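Local structure of lactaldehyde dehydrogenase (Methanocaldococcus jannaschii, 3PQA) at residues Y59-N64 with E181-K186; G85-Q90 with E310-G315; T138-P143 with F268-Q273. The protein oxidises lactaldehyde to lactate with NAD, in preference to NADP, as a step in the biosynthesis of coenzyme F420, and works as a homotetramer. All coordinates share one frame; numbering follows the deposited sequence.

Contact 1: Y59-N64 with E181-K186; sequences YNILMN and ENALKK
I61 meets A183 where the backbones of the two segments come nearest, with CA atoms 5.4 Å apart. Its CG2 branch lies 4.1 Å from A183 CB, and its carbonyl O is also close to that methyl. CG1, the other branch, is anti to the carbonyl carbon (chi1 -71°), and CD1 at its end comes within 4.0 Å of L184 CD2. L184 starts out facing away from helix 55-71, and only its delta end turns back to this touch. One turn later, the N64 side chain sets out toward the second helix. Its OD1 sits 3.7 Å from both CA and CB of A183, while its ND2 lies 3.7 Å from K186 CD. The lysine's aliphatic part thus borders the amide on the outer, more exposed side. N64 OD1 is bonded to Q68 NE2 within the same helix, and Q68 OE1 takes a bond from N182 ND2 of helix 171-186, so a polar link between the helices runs through Q68. The small A183 suits the 9.0 Å approach of the axes, which run roughly antiparallel at 143°. Helix 55-71 thus packs on helix 171-186, the crossover helix of a beta-alpha-beta unit between parallel strands 160-165 and 194-196.

Contact 2: G85-Q90 with E310-G315; sequences GKPIKQ and EKTDVG
The carbonyl O of T312, 3.8 Å from P87 CB, is gripped by two waters. One, donating to T312 O at 3.0 Å, also accepts a weak bond from K89 N in the first turn of helix 88-111. The other donates to T312 O and accepts from Q90 NE2. That amide nitrogen gives a second bond to a third water, which in turn donates to D313 O at 2.6 Å. Q90 NE2 is therefore linked through water to two successive carbonyls of the loop. The far end of the same amide is fixed too, because OE1 takes the backbone N-H of Y270. P87, at the N-cap position, is the apolar centre. Its CG comes 3.7 Å from G315 N and also nears D313 O, so the ring lies against the polar backbone of the loop. K89 reaches across at the exposed rim. Its chain bends at chi3 (-62°), which brings NZ to E310 O for a weak bond of 3.2 Å. NZ also lies 4.5 Å from D313 OD1, too far for a salt bridge. A water spans this gap, donating to D313 OD1 at 2.6 Å and accepting weakly from the lysine. The carboxylate of E310 lies over I88 CG2, at 3.8 Å from either oxygen. It pairs with R92 in a salt bridge, while D313 OD2 is held by N303 N. The loop thus meets the helix start mainly through its carbonyls, with ordered water supplying much of the polar bonding. The charged groups at the rim are met only loosely across the contact, and the acidic ones take firmer partners beside it.

Contact 3: T138-P143 with F268-Q273; sequences TPFNFP and FIYAGQ
N141 reaches from the 138-143 loop to Y270 and Q273. CB lies 3.4 Å from Y270 CE2, at the edge of the tyrosine ring, and 3.3 Å from Q273 O. CG sits between the backbone N and the carbonyl carbon (chi1 61°), and this carries OD1 back to a weak bond with F142 N. ND2 gives a hydrogen bond of 2.9 Å to Q273 O. The bond is nearly straight (163°). Q273 O lies in the amide plane of N141, whereas ND2 is tilted out of the plane of the Q273 carbonyl. With both ends engaged, rotation of the amide is restricted. N141 CB lies over the rim of one face of the F140 ring, and OD1 lies in the plane of the F142 ring, at its edge. F140 presents its edge to Y270 OH, 3.6 Å from CE1, and its ring passes near Q273 OE1. The F142 ring is inclined at 73° to that of Y270, with Q273 O at its edge. The tyrosine hydroxyl bonds to A84 O, and Q273 OE1 accepts from I318 N. The N141 side chain is about 5 Å from that of C275, the active-site cysteine inferred by similarity. This placement is consistent with the asparagine that, in aldehyde dehydrogenases, contributes its side-chain amide to the oxyanion hole, together with the backbone N-H of the catalytic cysteine.

Along the chain, contact 3 is nested within the loop closed by contact 2, and contact 1 alternates with both. Contact 2 pairs the start of helix 88-111 with the loop between helices 288-300 and 320-335. Contact 3 joins the loop after strand 122-138, in one mixed sheet, to the loop before strand 278-284, in the other. Their centres are 12 Å apart. K86 links them: its NZ is 2.8 Å from N141 O, a probable hydrogen bond, and it makes cation-pi contacts with F142 and Y270. Contacts 2 and 3 thus bridge the halves holding the two sheets near the probable active site. Contact 1 lies away from it, its centre about 28 Å from that of contact 3.

Contact 1: Y59-N64 with E181-K186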
loop_
_atom_site.group_PDB
_atom_site.type_symbol
_atom_site.label_atom_id
_atom_site.label_comp_id
_atom_site.label_asym_id
_atom_site.label_seq_id
_atom_site.Cartn_x
_atom_site.Cartn_y
_atom_site.Cartn_z
ATOM N N TYR B 59 -8.614 17.430 11.795
ATOM C CA TYR B 59 -8.786 16.359 12.763
ATOM C C TYR B 59 -9.715 16.832 13.891
ATOM O O TYR B 59 -10.692 16.150 14.235
ATOM C CB TYR B 59 -7.418 15.921 13.308
ATOM C CG TYR B 59 -7.498 14.946 14.459
ATOM C CD1 TYR B 59 -7.537 13.574 14.235
ATOM C CD2 TYR B 59 -7.523 15.403 15.778
ATOM C CE1 TYR B 59 -7.617 12.672 15.306
ATOM C CE2 TYR B 59 -7.595 14.519 16.847
ATOM C CZ TYR B 59 -7.642 13.158 16.604
ATOM O OH TYR B 59 -7.733 12.292 17.669
ATOM N N ASN B 60 -9.403 17.997 14.456
ATOM C CA ASN B 60 -10.190 18.529 15.567
ATOM C C ASN B 60 -11.647 18.756 15.211
ATOM O O ASN B 60 -12.543 18.408 15.997
ATOM C CB ASN B 60 -9.571 19.823 16.105
ATOM C CG ASN B 60 -8.305 19.569 16.903
ATOM O OD1 ASN B 60 -8.081 18.455 17.387
ATOM N ND2 ASN B 60 -7.464 20.602 17.042
ATOM N N ILE B 61 -11.884 19.326 14.028
ATOM C CA ILE B 61 -13.247 19.599 13.543
ATOM C C ILE B 61 -14.020 18.298 13.393
ATOM O O ILE B 61 -15.156 18.175 13.857
ATOM C CB ILE B 61 -13.240 20.358 12.203
ATOM C CG1 ILE B 61 -12.784 21.801 12.410
ATOM C CG2 ILE B 61 -14.635 20.334 11.554
ATOM C CD1 ILE B 61 -12.371 22.484 11.125
ATOM N N LEU B 62 -13.383 17.309 12.767
ATOM C CA LEU B 62 -14.033 16.004 12.569
ATOM C C LEU B 62 -14.369 15.320 13.919
ATOM O O LEU B 62 -15.476 14.807 14.110
ATOM C CB LEU B 62 -13.178 15.105 11.661
ATOM C CG LEU B 62 -13.115 15.636 10.215
ATOM C CD1 LEU B 62 -11.978 14.999 9.414
ATOM C CD2 LEU B 62 -14.459 15.478 9.474
ATOM N N MET B 63 -13.412 15.332 14.852
ATOM C CA MET B 63 -13.631 14.743 16.168
ATOM C C MET B 63 -14.731 15.459 16.942
ATOM O O MET B 63 -15.530 14.810 17.630
ATOM C CB MET B 63 -12.334 14.689 16.981
ATOM C CG MET B 63 -11.334 13.648 16.459
ATOM S SD MET B 63 -11.969 11.952 16.387
ATOM C CE MET B 63 -12.178 11.560 18.105
ATOM N N ASN B 64 -14.794 16.778 16.803
ATOM C CA ASN B 64 -15.816 17.540 17.511
ATOM C C ASN B 64 -17.203 17.314 16.934
ATOM O O ASN B 64 -18.167 17.275 17.669
ATOM C CB ASN B 64 -15.482 19.029 17.592
ATOM C CG ASN B 64 -16.448 19.790 18.502
ATOM O OD1 ASN B 64 -17.305 20.501 18.028
ATOM N ND2 ASN B 64 -16.303 19.618 19.808
ATOM N N GLU B 181 -21.482 23.717 11.920
ATOM C CA GLU B 181 -21.307 25.137 12.248
ATOM C C GLU B 181 -20.647 25.336 13.629
ATOM O O GLU B 181 -19.729 26.137 13.767
ATOM C CB GLU B 181 -22.652 25.869 12.139
ATOM C CG GLU B 181 -22.603 27.360 12.451
ATOM C CD GLU B 181 -23.973 28.023 12.423
ATOM O OE1 GLU B 181 -24.846 27.597 11.630
ATOM O OE2 GLU B 181 -24.174 28.979 13.204
ATOM N N ASN B 182 -21.103 24.606 14.644
ATOM C CA ASN B 182 -20.508 24.687 15.989
ATOM C C ASN B 182 -19.021 24.320 16.007
ATOM O O ASN B 182 -18.215 24.977 16.671
ATOM C CB ASN B 182 -21.253 23.792 16.974
ATOM C CG ASN B 182 -22.661 24.279 17.262
ATOM O OD1 ASN B 182 -22.958 25.464 17.138
ATOM N ND2 ASN B 182 -23.535 23.360 17.642
ATOM N N ALA B 183 -18.676 23.262 15.277
ATOM C CA ALA B 183 -17.288 22.806 15.175
ATOM C C ALA B 183 -16.411 23.821 14.467
ATOM O O ALA B 183 -15.275 24.074 14.891
ATOM C CB ALA B 183 -17.225 21.481 14.455
ATOM N N LEU B 184 -16.930 24.391 13.384
ATOM C CA LEU B 184 -16.200 25.404 12.630
ATOM C C LEU B 184 -15.923 26.638 13.502
ATOM O O LEU B 184 -14.793 27.131 13.553
ATOM C CB LEU B 184 -16.958 25.790 11.352
ATOM C CG LEU B 184 -17.069 24.701 10.274
ATOM C CD1 LEU B 184 -17.966 25.156 9.120
ATOM C CD2 LEU B 184 -15.686 24.259 9.763
ATOM N N LYS B 185 -16.949 27.098 14.211
ATOM C CA LYS B 185 -16.818 28.236 15.129
ATOM C C LYS B 185 -15.775 27.984 16.214
ATOM O O LYS B 185 -14.945 28.851 16.496
ATOM C CB LYS B 185 -18.168 28.553 15.770
ATOM C CG LYS B 185 -19.100 29.279 14.834
ATOM C CD LYS B 185 -20.438 29.579 15.483
ATOM C CE LYS B 185 -21.280 30.447 14.560
ATOM N NZ LYS B 185 -22.735 30.198 14.751
ATOM N N LYS B 186 -15.830 26.796 16.811
ATOM C CA LYS B 186 -14.907 26.397 17.870
ATOM C C LYS B 186 -13.441 26.513 17.436
ATOM O O LYS B 186 -12.593 26.934 18.222
ATOM C CB LYS B 186 -15.228 24.976 18.328
ATOM C CG LYS B 186 -14.391 24.440 19.476
ATOM C CD LYS B 186 -14.929 23.090 19.944
ATOM C CE LYS B 186 -14.067 22.482 21.047
ATOM N NZ LYS B 186 -14.153 23.281 22.297
#

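Contact 2: G85-Q90 with E310-G315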
loop_
_atom_site.group_PDB
_atom_site.type_symbol
_atom_site.label_atom_id
_atom_site.label_comp_id
_atom_site.label_asym_id
_atom_site.label_seq_id
_atom_site.Cartn_x
_atom_site.Cartn_y
_atom_site.Cartn_z
ATOM N N GLY B 85 -39.331 8.217 9.007
ATOM C CA GLY B 85 -40.157 7.040 9.305
ATOM C C GLY B 85 -39.365 5.818 9.724
ATOM O O GLY B 85 -39.836 4.692 9.592
ATOM N N LYS B 86 -38.156 6.040 10.239
ATOM C CA LYS B 86 -37.232 4.949 10.535
ATOM C C LYS B 86 -37.455 4.421 11.939
ATOM O O LYS B 86 -37.354 5.174 12.899
ATOM C CB LYS B 86 -35.783 5.434 10.376
ATOM C CG LYS B 86 -34.749 4.339 10.661
ATOM C CD LYS B 86 -33.343 4.777 10.238
ATOM C CE LYS B 86 -33.285 4.965 8.737
ATOM N NZ LYS B 86 -31.905 4.832 8.192
ATOM N N PRO B 87 -37.774 3.118 12.077
ATOM C CA PRO B 87 -37.933 2.563 13.422
ATOM C C PRO B 87 -36.802 2.995 14.347
ATOM O O PRO B 87 -35.619 3.005 13.939
ATOM C CB PRO B 87 -37.918 1.060 13.170
ATOM C CG PRO B 87 -38.597 0.957 11.836
ATOM C CD PRO B 87 -37.991 2.086 11.046
ATOM N N ILE B 88 -37.179 3.391 15.562
ATOM C CA ILE B 88 -36.243 4.020 16.509
ATOM C C ILE B 88 -34.983 3.189 16.781
ATOM O O ILE B 88 -33.883 3.739 16.824
ATOM C CB ILE B 88 -36.954 4.493 17.830
ATOM C CG1 ILE B 88 -36.008 5.326 18.704
ATOM C CG2 ILE B 88 -37.530 3.309 18.609
ATOM C CD1 ILE B 88 -35.728 6.733 18.183
ATOM N N LYS B 89 -35.134 1.868 16.907
ATOM C CA LYS B 89 -33.961 0.991 17.070
ATOM C C LYS B 89 -32.966 1.079 15.897
ATOM O O LYS B 89 -31.749 1.096 16.103
ATOM C CB LYS B 89 -34.400 -0.453 17.312
ATOM C CG LYS B 89 -35.032 -0.679 18.696
ATOM C CD LYS B 89 -35.342 -2.156 18.962
ATOM C CE LYS B 89 -36.354 -2.704 17.952
ATOM N NZ LYS B 89 -37.043 -3.930 18.452
ATOM N N GLN B 90 -33.490 1.144 14.674
ATOM C CA GLN B 90 -32.672 1.319 13.470
ATOM C C GLN B 90 -32.099 2.730 13.357
ATOM O O GLN B 90 -30.984 2.922 12.851
ATOM C CB GLN B 90 -33.478 0.977 12.223
ATOM C CG GLN B 90 -33.877 -0.494 12.128
ATOM C CD GLN B 90 -34.827 -0.739 10.985
ATOM O OE1 GLN B 90 -34.614 -0.255 9.866
ATOM N NE2 GLN B 90 -35.894 -1.494 11.254
ATOM N N GLU B 310 -40.772 1.328 20.391
ATOM C CA GLU B 310 -39.586 0.492 20.567
ATOM C C GLU B 310 -39.791 -0.913 19.985
ATOM O O GLU B 310 -38.831 -1.588 19.625
ATOM C CB GLU B 310 -39.200 0.394 22.051
ATOM C CG GLU B 310 -38.839 1.717 22.739
ATOM C CD GLU B 310 -37.499 2.300 22.282
ATOM O OE1 GLU B 310 -36.633 1.536 21.806
ATOM O OE2 GLU B 310 -37.324 3.532 22.391
ATOM N N LYS B 311 -41.046 -1.341 19.888
ATOM C CA LYS B 311 -41.351 -2.686 19.404
ATOM C C LYS B 311 -41.443 -2.793 17.873
ATOM O O LYS B 311 -41.469 -3.904 17.330
ATOM C CB LYS B 311 -42.654 -3.213 20.031
ATOM C CG LYS B 311 -42.737 -3.141 21.555
ATOM C CD LYS B 311 -43.936 -3.963 22.035
ATOM C CE LYS B 311 -44.561 -3.418 23.316
ATOM N NZ LYS B 311 -43.723 -3.700 24.524
ATOM N N THR B 312 -41.501 -1.654 17.184
ATOM C CA THR B 312 -41.745 -1.649 15.739
ATOM C C THR B 312 -40.556 -2.208 14.947
ATOM O O THR B 312 -39.410 -1.789 15.141
ATOM C CB THR B 312 -42.133 -0.245 15.233
ATOM O OG1 THR B 312 -43.420 0.118 15.763
ATOM C CG2 THR B 312 -42.201 -0.211 13.715
ATOM N N ASP B 313 -40.842 -3.166 14.070
ATOM C CA ASP B 313 -39.829 -3.736 13.181
ATOM C C ASP B 313 -39.830 -3.029 11.838
ATOM O O ASP B 313 -38.773 -2.829 11.251
ATOM C CB ASP B 313 -40.091 -5.223 12.944
ATOM C CG ASP B 313 -39.927 -6.054 14.197
ATOM O OD1 ASP B 313 -38.887 -5.921 14.878
ATOM O OD2 ASP B 313 -40.834 -6.853 14.490
ATOM N N VAL B 314 -41.025 -2.666 11.360
ATOM C CA VAL B 314 -41.221 -2.073 10.032
ATOM C C VAL B 314 -42.112 -0.833 10.113
ATOM O O VAL B 314 -43.279 -0.924 10.516
ATOM C CB VAL B 314 -41.879 -3.092 9.044
ATOM C CG1 VAL B 314 -42.055 -2.477 7.644
ATOM C CG2 VAL B 314 -41.068 -4.366 8.978
ATOM N N GLY B 315 -41.554 0.317 9.739
ATOM C CA GLY B 315 -42.323 1.560 9.660
ATOM C C GLY B 315 -42.864 1.818 8.261
ATOM O O GLY B 315 -42.824 0.933 7.393
HETATM O O HOH W 1 -38.164 0.535 16.614
HETATM O O HOH W 2 -36.627 -4.578 15.110
HETATM O O HOH W 3 -37.822 -2.080 8.933
HETATM O O HOH W 4 -36.526 -1.934 14.133
#

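Contact 3: T138-P143 with F268-Q273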
loop_
_atom_site.group_PDB
_atom_site.type_symbol
_atom_site.label_atom_id
_atom_site.label_comp_id
_atom_site.label_asym_id
_atom_site.label_seq_id
_atom_site.Cartn_x
_atom_site.Cartn_y
_atom_site.Cartn_z
ATOM N N THR B 138 -27.542 14.163 -1.076
ATOM C CA THR B 138 -27.742 13.034 -0.177
ATOM C C THR B 138 -29.198 12.586 -0.153
ATOM O O THR B 138 -30.093 13.381 -0.434
ATOM C CB THR B 138 -27.272 13.366 1.245
ATOM O OG1 THR B 138 -27.887 14.586 1.685
ATOM C CG2 THR B 138 -25.741 13.526 1.267
ATOM N N PRO B 139 -29.435 11.304 0.179
ATOM C CA PRO B 139 -30.738 10.691 0.033
ATOM C C PRO B 139 -31.566 10.754 1.319
ATOM O O PRO B 139 -31.038 11.074 2.379
ATOM C CB PRO B 139 -30.369 9.236 -0.274
ATOM C CG PRO B 139 -29.213 8.998 0.584
ATOM C CD PRO B 139 -28.413 10.292 0.540
ATOM N N PHE B 140 -32.850 10.417 1.208
ATOM C CA PHE B 140 -33.773 10.487 2.331
ATOM C C PHE B 140 -33.592 9.328 3.328
ATOM O O PHE B 140 -34.024 9.435 4.474
ATOM C CB PHE B 140 -35.234 10.504 1.824
ATOM C CG PHE B 140 -35.744 9.140 1.387
ATOM C CD1 PHE B 140 -36.145 8.189 2.332
ATOM C CD2 PHE B 140 -35.792 8.796 0.038
ATOM C CE1 PHE B 140 -36.597 6.933 1.945
ATOM C CE2 PHE B 140 -36.255 7.544 -0.360
ATOM C CZ PHE B 140 -36.650 6.607 0.594
ATOM N N ASN B 141 -32.972 8.228 2.893
ATOM C CA ASN B 141 -33.105 6.948 3.622
ATOM C C ASN B 141 -32.127 6.732 4.779
ATOM O O ASN B 141 -32.512 6.226 5.841
ATOM C CB ASN B 141 -33.132 5.737 2.653
ATOM C CG ASN B 141 -31.863 5.608 1.818
ATOM O OD1 ASN B 141 -31.090 6.561 1.667
ATOM N ND2 ASN B 141 -31.632 4.406 1.282
ATOM N N PHE B 142 -30.866 7.119 4.579
ATOM C CA PHE B 142 -29.886 7.173 5.661
ATOM C C PHE B 142 -29.287 8.580 5.594
ATOM O O PHE B 142 -28.093 8.749 5.318
ATOM C CB PHE B 142 -28.828 6.054 5.526
ATOM C CG PHE B 142 -29.402 4.661 5.682
ATOM C CD1 PHE B 142 -29.220 3.947 6.863
ATOM C CD2 PHE B 142 -30.170 4.089 4.654
ATOM C CE1 PHE B 142 -29.783 2.653 7.015
ATOM C CE2 PHE B 142 -30.752 2.816 4.795
ATOM C CZ PHE B 142 -30.554 2.096 5.979
ATOM N N PRO B 143 -30.130 9.601 5.848
ATOM C CA PRO B 143 -29.715 10.987 5.629
ATOM C C PRO B 143 -28.583 11.448 6.542
ATOM O O PRO B 143 -27.856 12.383 6.192
ATOM C CB PRO B 143 -31.006 11.778 5.899
ATOM C CG PRO B 143 -31.757 10.929 6.880
ATOM C CD PRO B 143 -31.469 9.516 6.477
ATOM N N PHE B 268 -36.356 -6.589 4.919
ATOM C CA PHE B 268 -37.327 -5.756 5.633
ATOM C C PHE B 268 -36.782 -4.623 6.488
ATOM O O PHE B 268 -37.545 -3.752 6.899
ATOM C CB PHE B 268 -38.333 -6.632 6.391
ATOM C CG PHE B 268 -39.072 -7.596 5.489
ATOM C CD1 PHE B 268 -39.859 -7.121 4.437
ATOM C CD2 PHE B 268 -38.948 -8.970 5.663
ATOM C CE1 PHE B 268 -40.530 -7.991 3.585
ATOM C CE2 PHE B 268 -39.627 -9.862 4.820
ATOM C CZ PHE B 268 -40.422 -9.360 3.772
ATOM N N ILE B 269 -35.474 -4.601 6.732
ATOM C CA ILE B 269 -34.844 -3.412 7.313
ATOM C C ILE B 269 -35.259 -2.149 6.540
ATOM O O ILE B 269 -35.252 -2.134 5.304
ATOM C CB ILE B 269 -33.297 -3.557 7.358
ATOM C CG1 ILE B 269 -32.882 -4.431 8.545
ATOM C CG2 ILE B 269 -32.583 -2.178 7.421
ATOM C CD1 ILE B 269 -33.061 -3.775 9.919
ATOM N N TYR B 270 -35.602 -1.103 7.298
ATOM C CA TYR B 270 -36.112 0.176 6.778
ATOM C C TYR B 270 -37.155 0.002 5.664
ATOM O O TYR B 270 -37.179 0.748 4.684
ATOM C CB TYR B 270 -34.963 1.145 6.399
ATOM C CG TYR B 270 -35.429 2.584 6.168
ATOM C CD1 TYR B 270 -36.308 3.212 7.059
ATOM C CD2 TYR B 270 -35.003 3.302 5.061
ATOM C CE1 TYR B 270 -36.736 4.528 6.847
ATOM C CE2 TYR B 270 -35.432 4.617 4.834
ATOM C CZ TYR B 270 -36.291 5.223 5.734
ATOM O OH TYR B 270 -36.718 6.518 5.500
ATOM N N ALA B 271 -38.039 -0.979 5.850
ATOM C CA ALA B 271 -39.144 -1.245 4.905
ATOM C C ALA B 271 -38.651 -1.469 3.470
ATOM O O ALA B 271 -39.337 -1.141 2.504
ATOM C CB ALA B 271 -40.196 -0.116 4.970
ATOM N N GLY B 272 -37.434 -1.997 3.329
ATOM C CA GLY B 272 -36.839 -2.235 2.017
ATOM C C GLY B 272 -36.331 -0.996 1.282
ATOM O O GLY B 272 -35.988 -1.074 0.096
ATOM N N GLN B 273 -36.275 0.148 1.970
ATOM C CA GLN B 273 -35.842 1.399 1.338
ATOM C C GLN B 273 -34.329 1.579 1.488
ATOM O O GLN B 273 -33.853 2.616 1.958
ATOM C CB GLN B 273 -36.587 2.604 1.921
ATOM C CG GLN B 273 -38.096 2.454 1.855
ATOM C CD GLN B 273 -38.823 3.595 2.534
ATOM O OE1 GLN B 273 -39.460 4.416 1.864
ATOM N NE2 GLN B 273 -38.720 3.672 3.853
#